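Local structure of putative lipoprotein (Bacteroides thetaiotaomicron, 4Q1Z) at residues Gly124-Asn136 and Gln256-Ile268. The protein is of unknown function, a putative lipoprotein of the DUF4876 family whose two domains are both rich in beta strands. Numbering follows the deposited sequence.
Sequences GVYFRDQFYEIYN and QYLTSVFGGAYVI
Gln-130 and Thr-259 exemplify how a side-chain amide can pair with a backbone: Gln-130 stands just before strand 131-136, Thr-259 in the loop leading to strand 265-268. The two strands belong to one large mixed beta sheet in which they are not neighbours, and they face each other through their side chains; Tyr-132 CA and Tyr-266 CA are 9.3 Å apart. The polar bonds cluster where the strands give way to loops. Gln-130, extended beyond CG (chi2 -169°), offers both ends of its amide to one residue: OE1 accepts Thr-259 N at 3.2 Å, in the carbonyl plane on a lone pair, while NE2 donates to Thr-259 O at 3.0 Å. That oxygen lies near the amide plane of Gln-130, whereas NE2 stands well above the carbonyl plane of Thr-259. NE2 also bonds Tyr-115 O, so this buried amide is gripped by Thr-259 and by a residue outside both segments. A leucine in its place would probably leave Thr-259 N and O without these mates and weaken the hold on loop 256-264. Thr-259 OG1 gives a further bond, to Tyr-132 OH at 2.7 Å, at the edge of that ring. A water donates to Gln-130 OE1 and to Tyr-257 O, each at 2.7 Å, and also bonds Tyr-132 OH.

Among the aromatic groups, Tyr-132 turns its edge to the face of Tyr-266 in an edge-to-face pair, centroids 5.3 Å apart and planes at 61°. Leu-258 CD2 sits over one face of the Phe-127 ring in a CH-pi contact, and CD1 packs on Phe-127 CB.

Between the strands, the CD1 atoms of Ile-134 and Ile-268 meet tip to tip, 3.8 Å apart.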
loop_
_atom_site.group_PDB
_atom_site.type_symbol
_atom_site.label_atom_id
_atom_site.label_comp_id
_atom_site.label_asym_id
_atom_site.label_seq_id
_atom_site.Cartn_x
_atom_site.Cartn_y
_atom_site.Cartn_z
ATOM N N GLY A 124 32.801 7.159 1.210
ATOM C CA GLY A 124 31.670 8.059 1.015
ATOM C C GLY A 124 30.358 7.443 1.466
ATOM O O GLY A 124 30.331 6.536 2.309
ATOM N N VAL A 125 29.254 7.972 0.921
ATOM C CA VAL A 125 27.897 7.504 1.185
ATOM C C VAL A 125 27.237 7.235 -0.168
ATOM O O VAL A 125 27.757 7.673 -1.200
ATOM C CB VAL A 125 27.065 8.488 2.084
ATOM C CG1 VAL A 125 27.787 8.807 3.393
ATOM C CG2 VAL A 125 26.647 9.773 1.350
ATOM N N TYR A 126 26.129 6.504 -0.163
ATOM C CA TYR A 126 25.305 6.216 -1.334
ATOM C C TYR A 126 23.844 6.420 -0.928
ATOM O O TYR A 126 23.340 5.647 -0.119
ATOM C CB TYR A 126 25.549 4.790 -1.886
ATOM C CG TYR A 126 24.944 4.556 -3.259
ATOM C CD1 TYR A 126 25.527 5.097 -4.402
ATOM C CD2 TYR A 126 23.802 3.771 -3.420
ATOM C CE1 TYR A 126 24.977 4.888 -5.668
ATOM C CE2 TYR A 126 23.233 3.568 -4.682
ATOM C CZ TYR A 126 23.840 4.113 -5.808
ATOM O OH TYR A 126 23.335 3.899 -7.074
ATOM N N PHE A 127 23.190 7.487 -1.422
ATOM C CA PHE A 127 21.797 7.754 -1.073
ATOM C C PHE A 127 20.862 7.490 -2.280
ATOM O O PHE A 127 19.685 7.877 -2.229
ATOM C CB PHE A 127 21.632 9.221 -0.555
ATOM C CG PHE A 127 22.140 10.294 -1.493
ATOM C CD1 PHE A 127 21.532 10.509 -2.731
ATOM C CD2 PHE A 127 23.269 11.036 -1.175
ATOM C CE1 PHE A 127 22.046 11.445 -3.625
ATOM C CE2 PHE A 127 23.792 11.962 -2.081
ATOM C CZ PHE A 127 23.173 12.166 -3.290
ATOM N N ARG A 128 21.381 6.877 -3.379
ATOM C CA ARG A 128 20.557 6.706 -4.601
ATOM C C ARG A 128 19.869 5.337 -4.714
ATOM O O ARG A 128 19.169 5.098 -5.701
ATOM C CB ARG A 128 21.360 6.980 -5.867
ATOM C CG ARG A 128 22.346 8.108 -5.720
ATOM C CD ARG A 128 23.136 8.377 -6.972
ATOM N NE ARG A 128 23.890 9.623 -6.820
ATOM C CZ ARG A 128 23.381 10.821 -7.068
ATOM N NH1 ARG A 128 22.157 10.937 -7.565
ATOM N NH2 ARG A 128 24.103 11.913 -6.856
ATOM N N ASP A 129 20.008 4.471 -3.693
ATOM C CA ASP A 129 19.382 3.144 -3.702
ATOM C C ASP A 129 17.905 3.162 -3.159
ATOM O O ASP A 129 17.263 2.112 -3.133
ATOM C CB ASP A 129 20.256 2.110 -2.950
ATOM C CG ASP A 129 20.780 2.526 -1.585
ATOM O OD1 ASP A 129 20.351 3.597 -1.073
ATOM O OD2 ASP A 129 21.545 1.741 -0.983
ATOM N N GLN A 130 17.371 4.351 -2.796
ATOM C CA GLN A 130 16.005 4.541 -2.277
ATOM C C GLN A 130 14.925 3.903 -3.181
ATOM O O GLN A 130 14.977 4.062 -4.401
ATOM C CB GLN A 130 15.674 6.043 -2.114
ATOM C CG GLN A 130 16.494 6.766 -1.057
ATOM C CD GLN A 130 15.966 8.160 -0.746
ATOM O OE1 GLN A 130 15.562 8.935 -1.628
ATOM N NE2 GLN A 130 16.014 8.529 0.527
ATOM N N PHE A 131 13.955 3.200 -2.585
ATOM C CA PHE A 131 12.842 2.592 -3.309
ATOM C C PHE A 131 11.615 2.445 -2.384
ATOM O O PHE A 131 11.736 2.433 -1.153
ATOM C CB PHE A 131 13.221 1.247 -3.983
ATOM C CG PHE A 131 13.231 0.023 -3.093
ATOM C CD1 PHE A 131 12.079 -0.744 -2.923
ATOM C CD2 PHE A 131 14.386 -0.353 -2.409
ATOM C CE1 PHE A 131 12.086 -1.879 -2.098
ATOM C CE2 PHE A 131 14.397 -1.494 -1.598
ATOM C CZ PHE A 131 13.249 -2.258 -1.463
ATOM N N TYR A 132 10.432 2.341 -3.019
ATOM C CA TYR A 132 9.077 2.264 -2.464
ATOM C C TYR A 132 8.341 1.183 -3.195
ATOM O O TYR A 132 8.212 1.267 -4.413
ATOM C CB TYR A 132 8.338 3.629 -2.668
ATOM C CG TYR A 132 9.177 4.830 -2.289
ATOM C CD1 TYR A 132 10.007 5.449 -3.223
ATOM C CD2 TYR A 132 9.208 5.294 -0.978
ATOM C CE1 TYR A 132 10.834 6.507 -2.865
ATOM C CE2 TYR A 132 10.043 6.344 -0.606
ATOM C CZ TYR A 132 10.839 6.962 -1.558
ATOM O OH TYR A 132 11.635 8.028 -1.209
ATOM N N GLU A 133 7.927 0.136 -2.489
ATOM C CA GLU A 133 7.210 -0.973 -3.095
ATOM C C GLU A 133 5.760 -0.925 -2.624
ATOM O O GLU A 133 5.488 -0.959 -1.436
ATOM C CB GLU A 133 7.894 -2.302 -2.799
ATOM C CG GLU A 133 7.200 -3.498 -3.421
ATOM C CD GLU A 133 7.911 -4.831 -3.282
ATOM O OE1 GLU A 133 9.151 -4.841 -3.106
ATOM O OE2 GLU A 133 7.217 -5.872 -3.342
ATOM N N ILE A 134 4.855 -0.780 -3.595
ATOM C CA ILE A 134 3.394 -0.658 -3.545
ATOM C C ILE A 134 2.815 -2.029 -3.888
ATOM O O ILE A 134 3.284 -2.644 -4.832
ATOM C CB ILE A 134 3.032 0.472 -4.574
ATOM C CG1 ILE A 134 3.356 1.844 -4.022
ATOM C CG2 ILE A 134 1.629 0.413 -5.158
ATOM C CD1 ILE A 134 2.940 1.983 -2.578
ATOM N N TYR A 135 1.840 -2.527 -3.107
ATOM C CA TYR A 135 1.244 -3.860 -3.288
ATOM C C TYR A 135 -0.278 -3.801 -3.422
ATOM O O TYR A 135 -0.944 -3.068 -2.685
ATOM C CB TYR A 135 1.637 -4.752 -2.087
ATOM C CG TYR A 135 1.155 -6.198 -2.086
ATOM C CD1 TYR A 135 1.831 -7.181 -2.806
ATOM C CD2 TYR A 135 0.115 -6.607 -1.248
ATOM C CE1 TYR A 135 1.432 -8.522 -2.759
ATOM C CE2 TYR A 135 -0.301 -7.941 -1.202
ATOM C CZ TYR A 135 0.372 -8.898 -1.947
ATOM O OH TYR A 135 -0.019 -10.219 -1.895
ATOM N N ASN A 136 -0.829 -4.606 -4.352
ATOM C CA ASN A 136 -2.271 -4.740 -4.495
ATOM C C ASN A 136 -2.694 -5.779 -3.474
ATOM O O ASN A 136 -2.494 -6.989 -3.677
ATOM C CB ASN A 136 -2.691 -5.095 -5.911
ATOM C CG ASN A 136 -4.193 -5.213 -6.110
ATOM O OD1 ASN A 136 -4.985 -5.231 -5.162
ATOM N ND2 ASN A 136 -4.625 -5.293 -7.356
ATOM N N GLN A 256 18.140 15.003 -7.855
ATOM C CA GLN A 256 17.549 13.685 -7.508
ATOM C C GLN A 256 16.422 13.921 -6.615
ATOM O O GLN A 256 16.392 14.951 -5.962
ATOM C CB GLN A 256 18.505 12.697 -6.763
ATOM C CG GLN A 256 19.993 12.824 -6.980
ATOM C CD GLN A 256 20.695 13.956 -6.289
ATOM O OE1 GLN A 256 20.302 14.414 -5.211
ATOM N NE2 GLN A 256 21.791 14.403 -6.911
ATOM N N TYR A 257 15.518 12.925 -6.513
ATOM C CA TYR A 257 14.405 12.952 -5.608
ATOM C C TYR A 257 14.887 12.194 -4.405
ATOM O O TYR A 257 14.710 10.972 -4.280
ATOM C CB TYR A 257 13.125 12.383 -6.258
ATOM C CG TYR A 257 11.926 12.408 -5.326
ATOM C CD1 TYR A 257 11.611 13.553 -4.591
ATOM C CD2 TYR A 257 11.116 11.287 -5.170
ATOM C CE1 TYR A 257 10.541 13.569 -3.701
ATOM C CE2 TYR A 257 10.021 11.304 -4.311
ATOM C CZ TYR A 257 9.740 12.448 -3.575
ATOM O OH TYR A 257 8.675 12.479 -2.722
ATOM N N LEU A 258 15.596 12.920 -3.539
ATOM C CA LEU A 258 16.130 12.334 -2.324
ATOM C C LEU A 258 15.232 12.712 -1.174
ATOM O O LEU A 258 15.231 13.866 -0.751
ATOM C CB LEU A 258 17.605 12.759 -2.080
ATOM C CG LEU A 258 18.247 12.336 -0.751
ATOM C CD1 LEU A 258 18.460 10.831 -0.668
ATOM C CD2 LEU A 258 19.515 13.066 -0.517
ATOM N N THR A 259 14.456 11.745 -0.671
ATOM C CA THR A 259 13.642 11.930 0.530
ATOM C C THR A 259 14.628 11.802 1.751
ATOM O O THR A 259 15.738 11.305 1.596
ATOM C CB THR A 259 12.414 10.992 0.529
ATOM O OG1 THR A 259 12.788 9.615 0.602
ATOM C CG2 THR A 259 11.513 11.218 -0.672
ATOM N N SER A 260 14.262 12.330 2.925
ATOM C CA SER A 260 15.101 12.315 4.136
ATOM C C SER A 260 15.693 10.924 4.447
ATOM O O SER A 260 14.945 9.945 4.594
ATOM C CB SER A 260 14.297 12.808 5.337
ATOM O OG SER A 260 15.143 13.278 6.369
ATOM N N VAL A 261 17.042 10.847 4.543
ATOM C CA VAL A 261 17.772 9.621 4.905
ATOM C C VAL A 261 17.506 9.334 6.428
ATOM O O VAL A 261 17.794 8.238 6.918
ATOM C CB VAL A 261 19.288 9.651 4.525
ATOM C CG1 VAL A 261 19.485 9.816 3.010
ATOM C CG2 VAL A 261 20.056 10.727 5.294
ATOM N N PHE A 262 16.883 10.303 7.145
ATOM C CA PHE A 262 16.445 10.140 8.532
ATOM C C PHE A 262 15.019 9.607 8.633
ATOM O O PHE A 262 14.509 9.498 9.725
ATOM C CB PHE A 262 16.475 11.479 9.259
ATOM C CG PHE A 262 17.833 12.059 9.508
ATOM C CD1 PHE A 262 18.658 11.538 10.500
ATOM C CD2 PHE A 262 18.278 13.157 8.782
ATOM C CE1 PHE A 262 19.923 12.090 10.745
ATOM C CE2 PHE A 262 19.536 13.722 9.035
ATOM C CZ PHE A 262 20.349 13.186 10.017
ATOM N N GLY A 263 14.356 9.358 7.517
ATOM C CA GLY A 263 12.964 8.951 7.490
ATOM C C GLY A 263 12.105 10.090 6.999
ATOM O O GLY A 263 12.154 11.213 7.528
ATOM N N GLY A 264 11.349 9.799 5.950
ATOM C CA GLY A 264 10.406 10.737 5.356
ATOM C C GLY A 264 8.988 10.318 5.665
ATOM O O GLY A 264 8.770 9.223 6.191
ATOM N N ALA A 265 8.022 11.217 5.384
ATOM C CA ALA A 265 6.588 10.970 5.534
ATOM C C ALA A 265 6.039 10.774 4.107
ATOM O O ALA A 265 6.131 11.685 3.281
ATOM C CB ALA A 265 5.915 12.122 6.267
ATOM N N TYR A 266 5.600 9.540 3.793
ATOM C CA TYR A 266 5.172 9.117 2.440
ATOM C C TYR A 266 3.685 8.919 2.347
ATOM O O TYR A 266 3.098 8.318 3.236
ATOM C CB TYR A 266 5.881 7.779 2.066
ATOM C CG TYR A 266 7.342 7.738 2.483
ATOM C CD1 TYR A 266 8.294 8.541 1.848
ATOM C CD2 TYR A 266 7.762 6.944 3.549
ATOM C CE1 TYR A 266 9.626 8.553 2.262
ATOM C CE2 TYR A 266 9.111 6.913 3.941
ATOM C CZ TYR A 266 10.032 7.745 3.312
ATOM O OH TYR A 266 11.352 7.770 3.698
ATOM N N VAL A 267 3.076 9.370 1.246
ATOM C CA VAL A 267 1.648 9.157 0.973
ATOM C C VAL A 267 1.430 8.780 -0.489
ATOM O O VAL A 267 2.103 9.296 -1.382
ATOM C CB VAL A 267 0.691 10.348 1.352
ATOM C CG1 VAL A 267 0.606 10.569 2.862
ATOM C CG2 VAL A 267 1.044 11.639 0.621
ATOM N N ILE A 268 0.423 7.926 -0.722
ATOM C CA ILE A 268 -0.109 7.619 -2.045
ATOM C C ILE A 268 -1.578 7.982 -1.970
ATOM O O ILE A 268 -2.238 7.677 -0.962
ATOM C CB ILE A 268 0.167 6.219 -2.631
ATOM C CG1 ILE A 268 -0.196 5.064 -1.640
ATOM C CG2 ILE A 268 1.624 6.155 -3.195
ATOM C CD1 ILE A 268 -0.403 3.723 -2.269
HETATM O O HOH W 1 13.318 8.918 -3.207
#